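Local coordinates for protein adenosine kinase (Sinorhizobium meliloti, PDB 3UBO) that probably transfers the gamma-phosphate of ATP to the 5'-hydroxyl of adenosine, as a kinase of the pfkB family, at residues Gly75-Gln87 with Ala135-Val149. Residues are numbered along the deposited sequence; the frame is centred on the assembly and turned at random.
Sequences GRAAYFGKVADDQ and ACVELGPEDVEDDVV
A water bridges the carbonyl oxygen of Tyr79 and the carboxylate of Glu145, donating to Tyr79 O at 2.6 Å and to Glu145 OE2 at 2.8 Å, and it lies in the ring plane of Phe80 at the edge. The other carboxylate oxygen, Glu145 OE1, accepts a hydrogen bond from His102, so both oxygens are engaged and the group is held against Phe80, its plane turned 37° from the ring. Phe80 reaches segment 135-149 with CG beside its own backbone N (chi1 -57°) and lies between strand 77-80 and the chain leading into helix 146-150. Asp143 O lies 3.9 Å above the plane of the Phe80 ring, offset toward the rim, while Val149 CG2 meets its edge, 3.9 Å from CE2. Val148 CG1 continues this apolar patch to Ala78 CB.

Further along, Lys82 CB packs on Cys136 CA and CG lies against Leu139 N and CB; bends at chi2 and chi3 then turn CE and NZ toward Asp143. The ammonium group forms a salt bridge whose hydrogen bond, Lys82 NZ to Asp143 OD1, is weak at 3.4 Å. Asp143 OD2 also accepts a weak but nearly straight bond from Gly140 N (170°), which ties the carboxylate to its own loop. Ala135 CB closes the far end against the backbone of Val83 and Ala84, and the side chain of Cys136 lies about 7 Å from the bound adenosine. The contact thus joins a strand of the parallel sheet, and the loop following it, to the connection from strand 127-132 of the mixed sheet back into the α/β core of this ribokinase-like pfkB fold.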
ATOM      1  N   GLY A  75       0.186 -14.554  18.941  1.00 60.61           N
ATOM      2  CA  GLY A  75       0.752 -15.886  18.716  1.00 57.07           C
ATOM      3  C   GLY A  75       2.133 -15.994  18.049  1.00 59.25           C
ATOM      4  O   GLY A  75       2.740 -14.980  17.646  1.00 57.33           O
ATOM      5  N   ARG A  76       2.646 -17.228  17.974  1.00 56.50           N
ATOM      6  CA  ARG A  76       3.904 -17.506  17.275  1.00 60.96           C
ATOM      7  C   ARG A  76       3.638 -18.324  15.997  1.00 60.44           C
ATOM      8  O   ARG A  76       2.970 -19.391  16.009  1.00 59.62           O
ATOM      9  CB  ARG A  76       4.941 -18.268  18.154  1.00 63.66           C
ATOM     10  CG  ARG A  76       5.194 -17.729  19.607  1.00 60.44           C
ATOM     11  CD  ARG A  76       5.602 -18.902  20.584  1.00 60.75           C
ATOM     12  NE  ARG A  76       4.490 -19.859  20.837  1.00 60.98           N
ATOM     13  CZ  ARG A  76       4.656 -21.138  21.173  1.00 61.17           C
ATOM     14  NH1 ARG A  76       5.899 -21.630  21.277  1.00 60.52           N
ATOM     15  NH2 ARG A  76       3.595 -21.925  21.364  1.00 57.85           N
ATOM     16  N   ALA A  77       4.162 -17.809  14.891  1.00 60.50           N
ATOM     17  CA  ALA A  77       3.784 -18.311  13.566  1.00 59.08           C
ATOM     18  C   ALA A  77       4.997 -18.483  12.614  1.00 53.64           C
ATOM     19  O   ALA A  77       6.054 -17.870  12.798  1.00 49.66           O
ATOM     20  CB  ALA A  77       2.716 -17.352  12.944  1.00 50.79           C
ATOM     21  N   ALA A  78       4.784 -19.267  11.570  1.00 52.54           N
ATOM     22  CA  ALA A  78       5.833 -19.554  10.577  1.00 56.91           C
ATOM     23  C   ALA A  78       5.174 -19.865   9.238  1.00 57.94           C
ATOM     24  O   ALA A  78       3.978 -20.324   9.178  1.00 54.42           O
ATOM     25  CB  ALA A  78       6.745 -20.726  11.012  1.00 53.69           C
ATOM     26  N   TYR A  79       5.939 -19.603   8.167  1.00 53.87           N
ATOM     27  CA  TYR A  79       5.323 -19.599   6.833  1.00 54.55           C
ATOM     28  C   TYR A  79       6.276 -20.169   5.818  1.00 55.27           C
ATOM     29  O   TYR A  79       7.498 -19.941   5.887  1.00 54.88           O
ATOM     30  CB  TYR A  79       4.756 -18.174   6.405  1.00 53.86           C
ATOM     31  CG  TYR A  79       4.243 -18.123   4.934  1.00 53.85           C
ATOM     32  CD1 TYR A  79       3.007 -18.675   4.589  1.00 50.83           C
ATOM     33  CD2 TYR A  79       5.019 -17.556   3.905  1.00 51.65           C
ATOM     34  CE1 TYR A  79       2.555 -18.671   3.325  1.00 49.45           C
ATOM     35  CE2 TYR A  79       4.549 -17.522   2.614  1.00 50.64           C
ATOM     36  CZ  TYR A  79       3.323 -18.100   2.342  1.00 52.80           C
ATOM     37  OH  TYR A  79       2.863 -18.127   1.059  1.00 53.66           O
ATOM     38  N   PHE A  80       5.712 -20.955   4.912  1.00 54.25           N
ATOM     39  CA  PHE A  80       6.497 -21.438   3.788  1.00 57.71           C
ATOM     40  C   PHE A  80       5.813 -20.952   2.511  1.00 56.73           C
ATOM     41  O   PHE A  80       4.589 -21.241   2.326  1.00 56.24           O
ATOM     42  CB  PHE A  80       6.538 -22.990   3.695  1.00 57.87           C
ATOM     43  CG  PHE A  80       7.054 -23.710   4.924  1.00 59.49           C
ATOM     44  CD1 PHE A  80       7.939 -23.090   5.821  1.00 59.50           C
ATOM     45  CD2 PHE A  80       6.670 -25.059   5.158  1.00 59.06           C
ATOM     46  CE1 PHE A  80       8.464 -23.825   6.909  1.00 62.92           C
ATOM     47  CE2 PHE A  80       7.139 -25.769   6.246  1.00 58.90           C
ATOM     48  CZ  PHE A  80       8.059 -25.181   7.109  1.00 60.77           C
ATOM     49  N   GLY A  81       6.545 -20.247   1.654  1.00 55.43           N
ATOM     50  CA  GLY A  81       5.991 -19.742   0.412  1.00 51.76           C
ATOM     51  C   GLY A  81       7.004 -19.746  -0.716  1.00 54.98           C
ATOM     52  O   GLY A  81       8.203 -19.901  -0.485  1.00 54.33           O
ATOM     53  N   LYS A  82       6.520 -19.574  -1.942  1.00 56.96           N
ATOM     54  CA  LYS A  82       7.388 -19.559  -3.112  1.00 53.61           C
ATOM     55  C   LYS A  82       7.507 -18.155  -3.695  1.00 53.94           C
ATOM     56  O   LYS A  82       6.522 -17.577  -4.154  1.00 50.34           O
ATOM     57  CB  LYS A  82       6.868 -20.527  -4.178  1.00 55.06           C
ATOM     58  CG  LYS A  82       7.888 -21.562  -4.626  1.00 61.00           C
ATOM     59  CD  LYS A  82       9.302 -21.134  -4.269  1.00 57.49           C
ATOM     60  CE  LYS A  82      10.107 -22.297  -3.711  1.00 52.82           C
ATOM     61  NZ  LYS A  82      11.480 -21.880  -3.313  1.00 57.60           N
ATOM     62  N   VAL A  83       8.720 -17.611  -3.671  1.00 50.75           N
ATOM     63  CA  VAL A  83       8.972 -16.276  -4.198  1.00 49.68           C
ATOM     64  C   VAL A  83      10.301 -16.219  -4.943  1.00 54.69           C
ATOM     65  O   VAL A  83      11.200 -17.021  -4.689  1.00 58.32           O
ATOM     66  CB  VAL A  83       8.977 -15.218  -3.078  1.00 53.67           C
ATOM     67  CG1 VAL A  83       7.607 -15.137  -2.421  1.00 50.38           C
ATOM     68  CG2 VAL A  83      10.050 -15.541  -2.050  1.00 49.08           C
ATOM     69  N   ALA A  84      10.419 -15.269  -5.864  1.00 53.59           N
ATOM     70  CA  ALA A  84      11.616 -15.113  -6.634  1.00 53.36           C
ATOM     71  C   ALA A  84      12.584 -14.162  -5.957  1.00 54.49           C
ATOM     72  O   ALA A  84      12.270 -13.499  -4.994  1.00 54.72           O
ATOM     73  CB  ALA A  84      11.309 -14.717  -8.027  1.00 52.96           C
ATOM     74  N   ASP A  85      13.815 -14.192  -6.425  1.00 61.85           N
ATOM     75  CA  ASP A  85      14.924 -13.417  -5.887  1.00 61.41           C
ATOM     76  C   ASP A  85      14.782 -11.927  -6.307  1.00 62.67           C
ATOM     77  O   ASP A  85      15.755 -11.169  -6.344  1.00 64.28           O
ATOM     78  CB  ASP A  85      16.220 -14.017  -6.444  1.00 66.97           C
ATOM     79  CG  ASP A  85      17.483 -13.318  -5.900  1.00 72.67           C
ATOM     80  OD1 ASP A  85      17.298 -12.484  -4.956  1.00 68.14           O
ATOM     81  OD2 ASP A  85      18.639 -13.622  -6.393  1.00 74.08           O
ATOM     82  N   ASP A  86      13.549 -11.497  -6.580  1.00 61.90           N
ATOM     83  CA  ASP A  86      13.255 -10.147  -7.127  1.00 57.76           C
ATOM     84  C   ASP A  86      12.690  -9.116  -6.086  1.00 57.09           C
ATOM     85  O   ASP A  86      12.686  -9.352  -4.877  1.00 57.80           O
ATOM     86  CB  ASP A  86      12.311 -10.302  -8.323  1.00 53.36           C
ATOM     87  CG  ASP A  86      11.051 -11.029  -7.954  1.00 53.77           C
ATOM     88  OD1 ASP A  86      10.711 -10.928  -6.740  1.00 51.34           O
ATOM     89  OD2 ASP A  86      10.421 -11.671  -8.850  1.00 53.97           O
ATOM     90  N   GLN A  87      12.249  -7.961  -6.581  1.00 54.71           N
ATOM     91  CA  GLN A  87      11.927  -6.843  -5.748  1.00 53.66           C
ATOM     92  C   GLN A  87      10.573  -7.099  -5.069  1.00 53.53           C
ATOM     93  O   GLN A  87      10.314  -6.650  -3.940  1.00 49.33           O
ATOM     94  CB  GLN A  87      11.915  -5.605  -6.600  1.00 49.11           C
ATOM     95  CG  GLN A  87      13.145  -4.839  -6.432  1.00 48.63           C
ATOM     96  CD  GLN A  87      13.280  -3.844  -7.523  1.00 51.08           C
ATOM     97  OE1 GLN A  87      12.509  -3.861  -8.477  1.00 52.77           O
ATOM     98  NE2 GLN A  87      14.245  -2.957  -7.403  1.00 51.78           N
ATOM     99  N   ALA A 135       6.585 -17.480  -9.444  1.00 55.78           N
ATOM    100  CA  ALA A 135       7.375 -18.347  -8.574  1.00 51.88           C
ATOM    101  C   ALA A 135       6.574 -19.463  -7.835  1.00 54.86           C
ATOM    102  O   ALA A 135       6.982 -20.608  -7.823  1.00 57.15           O
ATOM    103  CB  ALA A 135       8.246 -17.502  -7.609  1.00 49.70           C
ATOM    104  N   CYS A 136       5.409 -19.178  -7.268  1.00 53.90           N
ATOM    105  CA  CYS A 136       4.570 -20.208  -6.657  1.00 53.23           C
ATOM    106  C   CYS A 136       4.450 -21.633  -7.330  1.00 58.18           C
ATOM    107  O   CYS A 136       4.023 -22.596  -6.698  1.00 60.71           O
ATOM    108  CB  CYS A 136       3.176 -19.611  -6.368  1.00 53.06           C
ATOM    109  SG  CYS A 136       3.335 -18.087  -5.307  1.00 54.90           S
ATOM    110  N   VAL A 137       4.786 -21.819  -8.588  1.00 57.79           N
ATOM    111  CA  VAL A 137       4.617 -23.188  -9.128  1.00 61.01           C
ATOM    112  C   VAL A 137       5.786 -24.119  -8.737  1.00 59.52           C
ATOM    113  O   VAL A 137       5.635 -25.323  -8.647  1.00 59.00           O
ATOM    114  CB  VAL A 137       4.450 -23.197 -10.649  1.00 58.85           C
ATOM    115  CG1 VAL A 137       3.123 -22.575 -11.057  1.00 54.71           C
ATOM    116  CG2 VAL A 137       5.657 -22.496 -11.288  1.00 57.12           C
ATOM    117  N   GLU A 138       6.933 -23.489  -8.498  1.00 61.75           N
ATOM    118  CA  GLU A 138       8.191 -24.076  -7.995  1.00 60.68           C
ATOM    119  C   GLU A 138       8.122 -24.478  -6.531  1.00 61.94           C
ATOM    120  O   GLU A 138       9.129 -24.826  -5.950  1.00 63.87           O
ATOM    121  CB  GLU A 138       9.349 -23.051  -8.072  1.00 59.70           C
ATOM    122  CG  GLU A 138       9.687 -22.477  -9.443  1.00 62.09           C
ATOM    123  CD  GLU A 138      10.199 -23.520 -10.464  1.00 66.72           C
ATOM    124  OE1 GLU A 138      10.506 -24.685 -10.030  1.00 68.88           O
ATOM    125  OE2 GLU A 138      10.305 -23.168 -11.690  1.00 64.56           O
ATOM    126  N   LEU A 139       6.966 -24.381  -5.892  1.00 62.83           N
ATOM    127  CA  LEU A 139       6.960 -24.730  -4.490  1.00 62.10           C
ATOM    128  C   LEU A 139       6.715 -26.203  -4.414  1.00 63.98           C
ATOM    129  O   LEU A 139       5.758 -26.732  -5.044  1.00 64.80           O
ATOM    130  CB  LEU A 139       5.864 -24.001  -3.714  1.00 61.73           C
ATOM    131  CG  LEU A 139       5.689 -24.470  -2.254  1.00 59.63           C
ATOM    132  CD1 LEU A 139       6.560 -23.659  -1.245  1.00 56.04           C
ATOM    133  CD2 LEU A 139       4.215 -24.564  -1.880  1.00 51.53           C
ATOM    134  N   GLY A 140       7.550 -26.846  -3.620  1.00 60.35           N
ATOM    135  CA  GLY A 140       7.371 -28.260  -3.422  1.00 67.42           C
ATOM    136  C   GLY A 140       8.023 -28.811  -2.162  1.00 67.50           C
ATOM    137  O   GLY A 140       8.393 -28.018  -1.250  1.00 64.45           O
ATOM    138  N   PRO A 141       8.169 -30.165  -2.107  1.00 67.44           N
ATOM    139  CA  PRO A 141       8.615 -30.910  -0.934  1.00 63.16           C
ATOM    140  C   PRO A 141       9.931 -30.423  -0.474  1.00 62.04           C
ATOM    141  O   PRO A 141      10.159 -30.465   0.707  1.00 63.28           O
ATOM    142  CB  PRO A 141       8.696 -32.317  -1.440  1.00 60.20           C
ATOM    143  CG  PRO A 141       7.605 -32.397  -2.415  1.00 63.82           C
ATOM    144  CD  PRO A 141       7.671 -31.084  -3.140  1.00 68.46           C
ATOM    145  N   GLU A 142      10.744 -29.879  -1.352  1.00 62.05           N
ATOM    146  CA  GLU A 142      12.105 -29.508  -0.990  1.00 63.87           C
ATOM    147  C   GLU A 142      12.079 -28.364  -0.015  1.00 65.74           C
ATOM    148  O   GLU A 142      13.085 -28.053   0.650  1.00 64.77           O
ATOM    149  CB  GLU A 142      12.779 -29.076  -2.265  1.00 64.57           C
ATOM    150  CG  GLU A 142      12.165 -29.923  -3.381  1.00 68.32           C
ATOM    151  CD  GLU A 142      11.969 -29.175  -4.690  1.00 75.48           C
ATOM    152  OE1 GLU A 142      11.010 -28.311  -4.773  1.00 71.85           O
ATOM    153  OE2 GLU A 142      12.784 -29.491  -5.625  1.00 73.97           O
ATOM    154  N   ASP A 143      10.902 -27.742   0.065  1.00 63.08           N
ATOM    155  CA  ASP A 143      10.708 -26.474   0.764  1.00 62.93           C
ATOM    156  C   ASP A 143      10.059 -26.623   2.153  1.00 63.31           C
ATOM    157  O   ASP A 143       9.863 -25.616   2.860  1.00 62.20           O
ATOM    158  CB  ASP A 143       9.853 -25.546  -0.117  1.00 62.39           C
ATOM    159  CG  ASP A 143      10.622 -24.951  -1.293  1.00 58.05           C
ATOM    160  OD1 ASP A 143      11.750 -24.427  -1.052  1.00 53.00           O
ATOM    161  OD2 ASP A 143      10.042 -24.983  -2.415  1.00 55.54           O
ATOM    162  N   VAL A 144       9.692 -27.867   2.508  1.00 64.98           N
ATOM    163  CA  VAL A 144       9.319 -28.231   3.883  1.00 63.41           C
ATOM    164  C   VAL A 144      10.567 -28.047   4.774  1.00 63.77           C
ATOM    165  O   VAL A 144      11.571 -28.714   4.561  1.00 67.16           O
ATOM    166  CB  VAL A 144       8.697 -29.671   3.998  1.00 59.13           C
ATOM    167  CG1 VAL A 144       8.396 -29.940   5.378  1.00 60.55           C
ATOM    168  CG2 VAL A 144       7.393 -29.815   3.153  1.00 60.63           C
ATOM    169  N   GLU A 145      10.568 -27.044   5.663  1.00 63.28           N
ATOM    170  CA  GLU A 145      11.495 -27.037   6.799  1.00 64.03           C
ATOM    171  C   GLU A 145      10.889 -28.058   7.773  1.00 67.68           C
ATOM    172  O   GLU A 145       9.697 -27.980   8.161  1.00 69.08           O
ATOM    173  CB  GLU A 145      11.675 -25.666   7.479  1.00 63.19           C
ATOM    174  CG  GLU A 145      12.683 -24.715   6.868  1.00 60.13           C
ATOM    175  CD  GLU A 145      12.293 -23.226   7.071  1.00 65.39           C
ATOM    176  OE1 GLU A 145      12.629 -22.705   8.173  1.00 65.43           O
ATOM    177  OE2 GLU A 145      11.667 -22.594   6.133  1.00 61.05           O
ATOM    178  N   ASP A 146      11.715 -29.025   8.139  1.00 69.45           N
ATOM    179  CA  ASP A 146      11.314 -30.285   8.743  1.00 69.92           C
ATOM    180  C   ASP A 146      11.000 -30.128  10.252  1.00 69.00           C
ATOM    181  O   ASP A 146       9.917 -30.526  10.793  1.00 63.80           O
ATOM    182  CB  ASP A 146      12.540 -31.203   8.530  1.00 72.31           C
ATOM    183  CG  ASP A 146      12.175 -32.651   8.585  1.00 76.93           C
ATOM    184  OD1 ASP A 146      11.128 -32.901   9.247  1.00 81.44           O
ATOM    185  OD2 ASP A 146      12.874 -33.516   7.984  1.00 74.56           O
ATOM    186  N   ASP A 147      12.018 -29.547  10.895  1.00 70.28           N
ATOM    187  CA  ASP A 147      12.049 -29.241  12.309  1.00 69.08           C
ATOM    188  C   ASP A 147      10.859 -28.362  12.588  1.00 68.79           C
ATOM    189  O   ASP A 147      10.042 -28.634  13.502  1.00 70.24           O
ATOM    190  CB  ASP A 147      13.393 -28.562  12.703  1.00 71.40           C
ATOM    191  CG  ASP A 147      13.810 -27.423  11.750  1.00 71.10           C
ATOM    192  OD1 ASP A 147      13.697 -27.620  10.532  1.00 68.85           O
ATOM    193  OD2 ASP A 147      14.243 -26.328  12.207  1.00 71.89           O
ATOM    194  N   VAL A 148      10.732 -27.325  11.759  1.00 69.18           N
ATOM    195  CA  VAL A 148       9.617 -26.376  11.830  1.00 65.80           C
ATOM    196  C   VAL A 148       8.215 -27.027  11.760  1.00 63.45           C
ATOM    197  O   VAL A 148       7.443 -26.785  12.651  1.00 64.61           O
ATOM    198  CB  VAL A 148       9.881 -25.158  10.882  1.00 67.23           C
ATOM    199  CG1 VAL A 148       8.802 -24.044  10.984  1.00 61.23           C
ATOM    200  CG2 VAL A 148      11.315 -24.584  11.186  1.00 68.08           C
ATOM    201  N   VAL A 149       7.874 -27.879  10.794  1.00 62.10           N
ATOM    202  CA  VAL A 149       6.566 -28.550  10.880  1.00 61.66           C
ATOM    203  C   VAL A 149       6.340 -29.245  12.216  1.00 64.77           C
ATOM    204  O   VAL A 149       5.259 -29.104  12.809  1.00 67.63           O
ATOM    205  CB  VAL A 149       6.340 -29.543   9.763  1.00 61.33           C
ATOM    206  CG1 VAL A 149       4.878 -30.081   9.689  1.00 55.43           C
ATOM    207  CG2 VAL A 149       6.825 -28.927   8.476  1.00 63.49           C
TER
HETATM  208  O   HOH W   1       9.951 -20.488   6.668  1.00 60.51           O